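Local atomic coordinates of iron binding protein FbpA (Mannheimia haemolytica, PDB entry 1Q35), a protein that binds ferric iron in the periplasm, probably handing it on for uptake into the cell, as a member of the bacterial solute-binding protein family. Residues E3-S8 / S240-N245; S50-L55 / V235-S240. All coordinates share one frame; numbering follows the deposited sequence.

Interaction 1: residues E3-S8 / S240-N245; sequences EVNVYS and SPNKAN
Strand 3-8 of the solute-binding protein fold meets the start of helix 243-254 here, at the surface of the domain that holds the N terminus. Asn245, in the first turn of the helix, and Asn242, the residue just before it, both reach Glu3. The Asn245 ND2 donates a hydrogen bond to the backbone O of Glu3 at 2.9 Å. The bond is fairly straight, 164° at the hydrogen. Glu3 O lies close to the amide plane of Asn245, but the donor sits well above the carbonyl plane. Asn242 packs against the same oxygen, its CB 3.2 Å from Glu3 O, without bonding it. With CG anti to the carbonyl carbon (chi1 -51°), the Asn242 amide reaches over Glu3 O and brings ND2 toward Asn5 ND2.

The polar ends are joined by water. One water donates to Glu3 OE1 and to Asn242 OD1, 2.7 Å from the latter. A second donates to Glu3 OE1 and accepts from Asn5 ND2 and Asn242 ND2. Asn5 ND2 and Asn242 ND2, 3.6 Å apart, share this water, and the two amide planes are nearly perpendicular (86°). Glu3 OE2 and Asn5 OD1 turn instead to Asn31 ND2, while Asn5 ND2 also bonds Pro51 O. On the apolar side, Val4 CB meets Asn245 CB at 4.2 Å.

Strand 3-8 runs parallel to both of its neighbours, strands 29-34 and 54-57. Val4 and Val6 continue the packing onto helix 243-254 through Ala246 and Leu249.

Interaction 2: residues S50-L55 / V235-S240; sequences SPADVL and VIAKHS
Leu55 and Val235 form the tight end of this contact, where strand 54-57 pairs antiparallel with strand 228-236. They are a hydrogen-bonded pair: Leu55 N donates to Val235 O at 3.0 Å, and Val235 N donates to Leu55 O at 3.1 Å. The first bond is nearly straight at 173°. Their side chains cross on one face of the sheet. Val235 CG1 is anti to the carbonyl carbon (chi1 -53°), which leaves CG2 between the backbone N and that carbon, facing Leu55. Val235 CG2 meets Leu55 CD1 at 3.4 Å, closer than usual for two carbons. Val235 has two conformers, so this closeness is doubtful. Val54 and Ile236 are the adjoining non-hydrogen-bonded pair, with side chains on the other face.

Next along the chain, Ala237 N donates to Asp53 O at 3.0 Å, from above the carbonyl plane. The chain then makes a type I turn from Ala237 to Ser240. Ser240 OG, anti to its own backbone N (chi1 171°), donates to Asp53 OD2 at 2.6 Å on the anti side of the carboxylate. Asp53 OD2 also takes Asn242 N, and OD1 takes Asn5 N. These three bonds hold the buried carboxylate in place.

The turn side is looser. Ser50 O and His239 O, both acceptors, stay 4.1 Å apart. His239 is partly exposed. Lys238 points away from segment 50-55 and is exposed, its NZ in a salt bridge with Asp70.

Strand 3-8 flanks strand 54-57 on its other edge. Helix 60-68 packs on Leu55 and Val235 through Ile66, and helix 243-254 covers Val54 and Ile236.

From the N terminus, strand 3-8 comes first and residues 50-55 follow. The chain then makes a long excursion before it returns along strand 228-236 to residues 235-240. Interaction 2 closes that excursion, a loop of 179 residues. Interaction 1 closes the wider one, of 231 residues, when the chain goes on to 240-245. The smaller loop therefore lies within the larger, and the two do not cross. Ser240 belongs to both, and their centres are 6 Å apart. Together they tie the neighbouring strands 3-8 and 54-57 to the returning strand 228-236 and to helix 243-254 that follows it.

Interaction 1: residues E3-S8 / S240-N245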
loop_
_atom_site.group_PDB
_atom_site.type_symbol
_atom_site.label_atom_id
_atom_site.label_comp_id
_atom_site.label_asym_id
_atom_site.label_seq_id
_atom_site.Cartn_x
_atom_site.Cartn_y
_atom_site.Cartn_z
ATOM N N GLU A 3 17.954 20.054 -9.448
ATOM C CA GLU A 3 17.203 19.490 -8.342
ATOM C C GLU A 3 15.867 18.914 -8.792
ATOM O O GLU A 3 15.435 19.092 -9.935
ATOM C CB GLU A 3 16.975 20.568 -7.278
ATOM C CG GLU A 3 16.083 21.712 -7.747
ATOM C CD GLU A 3 16.063 22.904 -6.810
ATOM O OE1 GLU A 3 15.482 23.937 -7.204
ATOM O OE2 GLU A 3 16.606 22.825 -5.686
ATOM N N VAL A 4 15.220 18.225 -7.859
ATOM C CA VAL A 4 13.883 17.687 -8.055
ATOM C C VAL A 4 13.152 17.750 -6.713
ATOM O O VAL A 4 13.721 17.424 -5.669
ATOM C CB VAL A 4 13.920 16.251 -8.639
ATOM C CG1 VAL A 4 14.580 15.267 -7.676
ATOM C CG2 VAL A 4 12.517 15.783 -9.013
ATOM N N ASN A 5 11.906 18.202 -6.744
ATOM C CA ASN A 5 11.120 18.434 -5.542
ATOM C C ASN A 5 10.130 17.298 -5.333
ATOM O O ASN A 5 9.159 17.164 -6.072
ATOM C CB ASN A 5 10.371 19.764 -5.642
ATOM C CG ASN A 5 11.302 20.945 -5.861
ATOM O OD1 ASN A 5 12.421 20.973 -5.348
ATOM N ND2 ASN A 5 10.841 21.924 -6.632
ATOM N N VAL A 6 10.384 16.491 -4.309
ATOM C CA VAL A 6 9.620 15.277 -4.044
ATOM C C VAL A 6 8.691 15.492 -2.854
ATOM O O VAL A 6 9.110 16.021 -1.827
ATOM C CB VAL A 6 10.582 14.104 -3.750
ATOM C CG1 VAL A 6 9.814 12.827 -3.425
ATOM C CG2 VAL A 6 11.526 13.891 -4.921
ATOM N N TYR A 7 7.430 15.096 -3.011
ATOM C CA TYR A 7 6.475 15.027 -1.913
ATOM C C TYR A 7 6.156 13.556 -1.708
ATOM O O TYR A 7 5.704 12.893 -2.630
ATOM C CB TYR A 7 5.217 15.829 -2.239
ATOM C CG TYR A 7 5.481 17.315 -2.189
ATOM C CD1 TYR A 7 6.206 17.941 -3.196
ATOM C CD2 TYR A 7 5.066 18.085 -1.107
ATOM C CE1 TYR A 7 6.479 19.295 -3.144
ATOM C CE2 TYR A 7 5.339 19.446 -1.049
ATOM C CZ TYR A 7 6.043 20.041 -2.078
ATOM O OH TYR A 7 6.331 21.390 -2.044
ATOM N N SER A 8 6.410 13.048 -0.506
ATOM C CA SER A 8 6.369 11.610 -0.245
ATOM C C SER A 8 5.346 11.214 0.809
ATOM O O SER A 8 5.400 11.680 1.943
ATOM C CB SER A 8 7.747 11.129 0.212
ATOM O OG SER A 8 7.729 9.732 0.467
ATOM N N SER A 240 5.164 20.698 -12.772
ATOM C CA SER A 240 6.531 20.337 -12.398
ATOM C C SER A 240 7.562 21.358 -12.916
ATOM O O SER A 240 7.721 21.504 -14.136
ATOM C CB SER A 240 6.848 18.950 -12.963
ATOM O OG SER A 240 8.215 18.612 -12.824
ATOM N N PRO A 241 8.228 22.087 -12.019
ATOM C CA PRO A 241 9.282 23.031 -12.435
ATOM C C PRO A 241 10.638 22.414 -12.816
ATOM O O PRO A 241 11.480 23.131 -13.359
ATOM C CB PRO A 241 9.435 23.936 -11.212
ATOM C CG PRO A 241 9.050 23.081 -10.066
ATOM C CD PRO A 241 7.978 22.162 -10.566
ATOM N N ASN A 242 10.857 21.132 -12.531
ATOM C CA ASN A 242 12.082 20.432 -12.917
ATOM C C ASN A 242 11.721 19.102 -13.554
ATOM O O ASN A 242 12.101 18.036 -13.066
ATOM C CB ASN A 242 12.994 20.202 -11.706
ATOM C CG ASN A 242 13.249 21.462 -10.914
ATOM O OD1 ASN A 242 14.070 22.301 -11.307
ATOM N ND2 ASN A 242 12.555 21.611 -9.795
ATOM N N LYS A 243 10.981 19.165 -14.651
ATOM C CA LYS A 243 10.333 17.984 -15.200
ATOM C C LYS A 243 11.324 16.969 -15.760
ATOM O O LYS A 243 11.143 15.777 -15.570
ATOM C CB LYS A 243 9.309 18.382 -16.264
ATOM C CG LYS A 243 8.545 17.209 -16.862
ATOM C CD LYS A 243 9.181 16.698 -18.140
ATOM C CE LYS A 243 8.287 15.707 -18.848
ATOM N NZ LYS A 243 7.048 16.360 -19.341
ATOM N N ALA A 244 12.363 17.427 -16.450
ATOM C CA ALA A 244 13.382 16.520 -16.966
ATOM C C ALA A 244 14.022 15.733 -15.828
ATOM O O ALA A 244 14.261 14.537 -15.963
ATOM C CB ALA A 244 14.447 17.285 -17.733
ATOM N N ASN A 245 14.304 16.416 -14.724
ATOM C CA ASN A 245 14.861 15.765 -13.532
ATOM C C ASN A 245 13.848 14.828 -12.869
ATOM O O ASN A 245 14.219 13.771 -12.353
ATOM C CB ASN A 245 15.363 16.808 -12.529
ATOM C CG ASN A 245 16.636 17.507 -12.995
ATOM O OD1 ASN A 245 17.302 17.054 -13.923
ATOM N ND2 ASN A 245 16.981 18.605 -12.334
HETATM O O HOH W 1 15.331 24.336 -9.959
HETATM O O HOH W 2 12.759 23.866 -7.822
#

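Interaction 2: residues S50-L55 / V235-S240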
loop_
_atom_site.group_PDB
_atom_site.type_symbol
_atom_site.label_atom_id
_atom_site.label_comp_id
_atom_site.label_asym_id
_atom_site.label_seq_id
_atom_site.Cartn_x
_atom_site.Cartn_y
_atom_site.Cartn_z
ATOM N N SER A 50 2.738 25.751 -7.724
ATOM C CA SER A 50 3.188 24.602 -6.941
ATOM C C SER A 50 4.599 24.197 -7.370
ATOM O O SER A 50 4.847 24.012 -8.563
ATOM C CB SER A 50 2.243 23.413 -7.110
ATOM O OG SER A 50 2.750 22.275 -6.429
ATOM N N PRO A 51 5.518 24.061 -6.416
ATOM C CA PRO A 51 6.878 23.605 -6.721
ATOM C C PRO A 51 7.010 22.081 -6.854
ATOM O O PRO A 51 8.099 21.609 -7.151
ATOM C CB PRO A 51 7.677 24.103 -5.515
ATOM C CG PRO A 51 6.705 24.056 -4.388
ATOM C CD PRO A 51 5.356 24.353 -4.978
ATOM N N ALA A 52 5.926 21.333 -6.645
ATOM C CA ALA A 52 5.984 19.875 -6.682
ATOM C C ALA A 52 6.417 19.351 -8.045
ATOM O O ALA A 52 5.893 19.776 -9.072
ATOM C CB ALA A 52 4.637 19.282 -6.308
ATOM N N ASP A 53 7.384 18.440 -8.038
ATOM C CA ASP A 53 7.770 17.683 -9.225
ATOM C C ASP A 53 7.193 16.277 -9.209
ATOM O O ASP A 53 6.587 15.843 -10.180
ATOM C CB ASP A 53 9.291 17.573 -9.326
ATOM C CG ASP A 53 9.928 18.858 -9.752
ATOM O OD1 ASP A 53 10.908 19.292 -9.117
ATOM O OD2 ASP A 53 9.494 19.504 -10.716
ATOM N N VAL A 54 7.396 15.579 -8.093
ATOM C CA VAL A 54 7.157 14.142 -7.990
ATOM C C VAL A 54 6.346 13.878 -6.728
ATOM O O VAL A 54 6.691 14.372 -5.662
ATOM C CB VAL A 54 8.520 13.396 -7.933
ATOM C CG1 VAL A 54 8.345 11.898 -7.692
ATOM C CG2 VAL A 54 9.317 13.660 -9.210
ATOM N N LEU A 55 5.249 13.138 -6.858
ATOM C CA LEU A 55 4.452 12.712 -5.711
ATOM C C LEU A 55 4.581 11.192 -5.592
ATOM O O LEU A 55 4.212 10.462 -6.513
ATOM C CB LEU A 55 2.991 13.146 -5.869
ATOM C CG LEU A 55 2.778 14.522 -6.525
ATOM C CD1 LEU A 55 1.307 14.797 -6.782
ATOM C CD2 LEU A 55 3.390 15.632 -5.682
ATOM N N VAL A 235 3.514 9.961 -9.513
ATOM C CA VAL A 235 2.983 10.860 -10.523
ATOM C C VAL A 235 3.934 12.052 -10.639
ATOM O O VAL A 235 4.559 12.462 -9.654
ATOM C CB VAL A 235 1.551 11.342 -10.205
ATOM C CG1 VAL A 235 0.631 10.165 -9.942
ATOM C CG2 VAL A 235 1.538 12.307 -9.039
ATOM N N ILE A 236 4.058 12.601 -11.844
ATOM C CA ILE A 236 4.740 13.874 -12.047
ATOM C C ILE A 236 3.665 14.958 -12.094
ATOM O O ILE A 236 2.700 14.860 -12.847
ATOM C CB ILE A 236 5.638 13.841 -13.307
ATOM C CG1 ILE A 236 6.825 12.907 -13.041
ATOM C CG2 ILE A 236 6.116 15.251 -13.668
ATOM C CD1 ILE A 236 7.849 12.814 -14.150
ATOM N N ALA A 237 3.814 15.961 -11.235
ATOM C CA ALA A 237 2.831 17.023 -11.102
ATOM C C ALA A 237 2.680 17.821 -12.395
ATOM O O ALA A 237 3.647 18.013 -13.147
ATOM C CB ALA A 237 3.213 17.944 -9.959
ATOM N N LYS A 238 1.466 18.308 -12.629
ATOM C CA LYS A 238 1.121 19.009 -13.866
ATOM C C LYS A 238 2.073 20.166 -14.162
ATOM O O LYS A 238 2.449 20.386 -15.314
ATOM C CB LYS A 238 -0.316 19.541 -13.793
ATOM C CG LYS A 238 -0.765 20.301 -15.047
ATOM C CD LYS A 238 -2.237 20.657 -14.991
ATOM C CE LYS A 238 -2.688 21.369 -16.255
ATOM N NZ LYS A 238 -4.074 21.897 -16.112
ATOM N N HIS A 239 2.465 20.895 -13.124
ATOM C CA HIS A 239 3.258 22.113 -13.281
ATOM C C HIS A 239 4.703 21.948 -12.800
ATOM O O HIS A 239 5.380 22.928 -12.487
ATOM C CB HIS A 239 2.545 23.256 -12.564
ATOM C CG HIS A 239 1.201 23.565 -13.142
ATOM N ND1 HIS A 239 1.045 24.242 -14.329
ATOM C CD2 HIS A 239 -0.047 23.259 -12.715
ATOM C CE1 HIS A 239 -0.243 24.354 -14.603
ATOM N NE2 HIS A 239 -0.926 23.769 -13.637
ATOM N N SER A 240 5.164 20.698 -12.772
ATOM C CA SER A 240 6.531 20.337 -12.398
ATOM C C SER A 240 7.562 21.358 -12.916
ATOM O O SER A 240 7.721 21.504 -14.136
ATOM C CB SER A 240 6.848 18.950 -12.963
ATOM O OG SER A 240 8.215 18.612 -12.824
#